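Local coordinates for protein probable tRNA pseudouridine synthase D (Methanosarcina mazei, PDB 1Z2Z) that probably converts uridine 13 of transfer RNAs to pseudouridine, as a member of the TruD family of pseudouridine synthases, at residues H183-A188 with E195-L200. Numbering follows the deposited sequence.
Sequences HLVGKA and EKAALL
Leu200 N donates to Lys196 O at 2.7 Å, the i to i+4 backbone bond of one helical turn; Ala197 and Leu200, three residues apart, both meet helix 182-191. No hydrogen bond joins 183-188 to 195-200, and these segments meet mainly through aliphatic groups. Val185 reaches between these two residues with both branches. Its CG1, set anti to the backbone N (chi1 179°), lies 3.8 Å from Ala197 CB, while CG2 rests 3.9 Å from Leu200 CB, where the two side chains pass alongside one another, running opposite ways. A beta-branched valine suits this place because one short side chain serves two neighbours; the same side chain also touches Phe269 of helix 263-287. Helices 182-191 and 194-202 form an antiparallel alpha-helical hairpin closed by a very short link, within the TRUD region of this family. The N-to-C directions of the short segments lie 163° apart, close to antiparallel, and their axes come within 8.0 Å, a spacing that small residues permit: nearer the link, the methyls Ala188 CB and Ala197 CB stand 3.5 Å apart. Replacing Val185 with an alanine would remove both branches and would probably leave Leu200 CB and the Ala197 methyl without their shared apolar neighbour. At the end farther from the link, the length of leucine suits Leu200, whose CD1 extends to within 4.1 Å of Leu184 CB.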
loop_
_atom_site.group_PDB
_atom_site.type_symbol
_atom_site.label_atom_id
_atom_site.label_comp_id
_atom_site.label_asym_id
_atom_site.label_seq_id
_atom_site.Cartn_x
_atom_site.Cartn_y
_atom_site.Cartn_z
ATOM N N HIS A 183 -5.195 10.585 -5.996
ATOM C CA HIS A 183 -6.655 10.565 -6.074
ATOM C C HIS A 183 -7.233 11.952 -6.287
ATOM O O HIS A 183 -8.270 12.114 -6.931
ATOM C CB HIS A 183 -7.252 9.951 -4.798
ATOM C CG HIS A 183 -7.047 10.775 -3.559
ATOM N ND1 HIS A 183 -8.035 11.575 -3.026
ATOM C CD2 HIS A 183 -5.992 10.872 -2.716
ATOM C CE1 HIS A 183 -7.600 12.125 -1.905
ATOM N NE2 HIS A 183 -6.363 11.714 -1.695
ATOM N N LEU A 184 -6.564 12.957 -5.746
ATOM C CA LEU A 184 -7.031 14.326 -5.894
ATOM C C LEU A 184 -6.830 14.795 -7.325
ATOM O O LEU A 184 -7.569 15.642 -7.816
ATOM C CB LEU A 184 -6.270 15.246 -4.938
ATOM C CG LEU A 184 -6.433 14.938 -3.444
ATOM C CD1 LEU A 184 -5.449 15.779 -2.647
ATOM C CD2 LEU A 184 -7.865 15.219 -3.011
ATOM N N VAL A 185 -5.830 14.235 -7.994
ATOM C CA VAL A 185 -5.539 14.611 -9.367
ATOM C C VAL A 185 -6.395 13.798 -10.332
ATOM O O VAL A 185 -6.898 14.321 -11.327
ATOM C CB VAL A 185 -4.045 14.394 -9.679
ATOM C CG1 VAL A 185 -3.741 14.769 -11.118
ATOM C CG2 VAL A 185 -3.204 15.227 -8.728
ATOM N N GLY A 186 -6.564 12.517 -10.019
ATOM C CA GLY A 186 -7.361 11.645 -10.858
ATOM C C GLY A 186 -8.817 12.069 -10.881
ATOM O O GLY A 186 -9.556 11.755 -11.814
ATOM N N LYS A 187 -9.233 12.793 -9.851
ATOM C CA LYS A 187 -10.611 13.245 -9.770
ATOM C C LYS A 187 -10.854 14.444 -10.678
ATOM O O LYS A 187 -11.928 14.574 -11.261
ATOM C CB LYS A 187 -10.971 13.603 -8.326
ATOM C CG LYS A 187 -12.434 13.966 -8.132
ATOM C CD LYS A 187 -12.715 14.454 -6.720
ATOM C CE LYS A 187 -14.151 14.950 -6.588
ATOM N NZ LYS A 187 -14.383 15.632 -5.283
ATOM N N ALA A 188 -9.857 15.314 -10.803
ATOM C CA ALA A 188 -9.992 16.490 -11.648
ATOM C C ALA A 188 -9.981 16.106 -13.124
ATOM O O ALA A 188 -10.757 16.637 -13.921
ATOM C CB ALA A 188 -8.875 17.479 -11.359
ATOM N N GLU A 195 -6.780 22.159 -15.293
ATOM C CA GLU A 195 -6.200 23.339 -14.661
ATOM C C GLU A 195 -5.929 23.017 -13.193
ATOM O O GLU A 195 -4.974 23.519 -12.597
ATOM C CB GLU A 195 -7.183 24.510 -14.737
ATOM C CG GLU A 195 -6.689 25.778 -14.058
ATOM C CD GLU A 195 -6.034 26.734 -15.028
ATOM O OE1 GLU A 195 -5.223 27.582 -14.586
ATOM O OE2 GLU A 195 -6.345 26.643 -16.235
ATOM N N LYS A 196 -6.790 22.181 -12.619
ATOM C CA LYS A 196 -6.666 21.783 -11.226
ATOM C C LYS A 196 -5.830 20.516 -11.068
ATOM O O LYS A 196 -5.000 20.427 -10.166
ATOM C CB LYS A 196 -8.057 21.577 -10.608
ATOM C CG LYS A 196 -8.944 22.827 -10.648
ATOM C CD LYS A 196 -8.283 24.003 -9.923
ATOM C CE LYS A 196 -9.074 25.295 -10.076
ATOM N NZ LYS A 196 -8.404 26.439 -9.390
ATOM N N ALA A 197 -6.046 19.541 -11.945
ATOM C CA ALA A 197 -5.301 18.285 -11.887
ATOM C C ALA A 197 -3.801 18.529 -12.026
ATOM O O ALA A 197 -2.989 17.834 -11.412
ATOM C CB ALA A 197 -5.775 17.337 -12.983
ATOM N N ALA A 198 -3.435 19.517 -12.838
ATOM C CA ALA A 198 -2.033 19.839 -13.042
ATOM C C ALA A 198 -1.496 20.644 -11.870
ATOM O O ALA A 198 -0.381 20.412 -11.409
ATOM C CB ALA A 198 -1.857 20.616 -14.332
ATOM N N LEU A 199 -2.291 21.590 -11.387
ATOM C CA LEU A 199 -1.875 22.419 -10.263
ATOM C C LEU A 199 -1.766 21.627 -8.965
ATOM O O LEU A 199 -0.861 21.859 -8.168
ATOM C CB LEU A 199 -2.848 23.585 -10.078
ATOM C CG LEU A 199 -2.393 24.964 -10.576
ATOM C CD1 LEU A 199 -1.925 24.893 -12.028
ATOM C CD2 LEU A 199 -3.550 25.939 -10.424
ATOM N N LEU A 200 -2.687 20.692 -8.754
ATOM C CA LEU A 200 -2.674 19.875 -7.548
ATOM C C LEU A 200 -1.390 19.061 -7.426
ATOM O O LEU A 200 -1.009 18.661 -6.328
ATOM C CB LEU A 200 -3.873 18.923 -7.538
ATOM C CG LEU A 200 -5.268 19.510 -7.305
ATOM C CD1 LEU A 200 -6.322 18.442 -7.551
ATOM C CD2 LEU A 200 -5.367 20.045 -5.887
#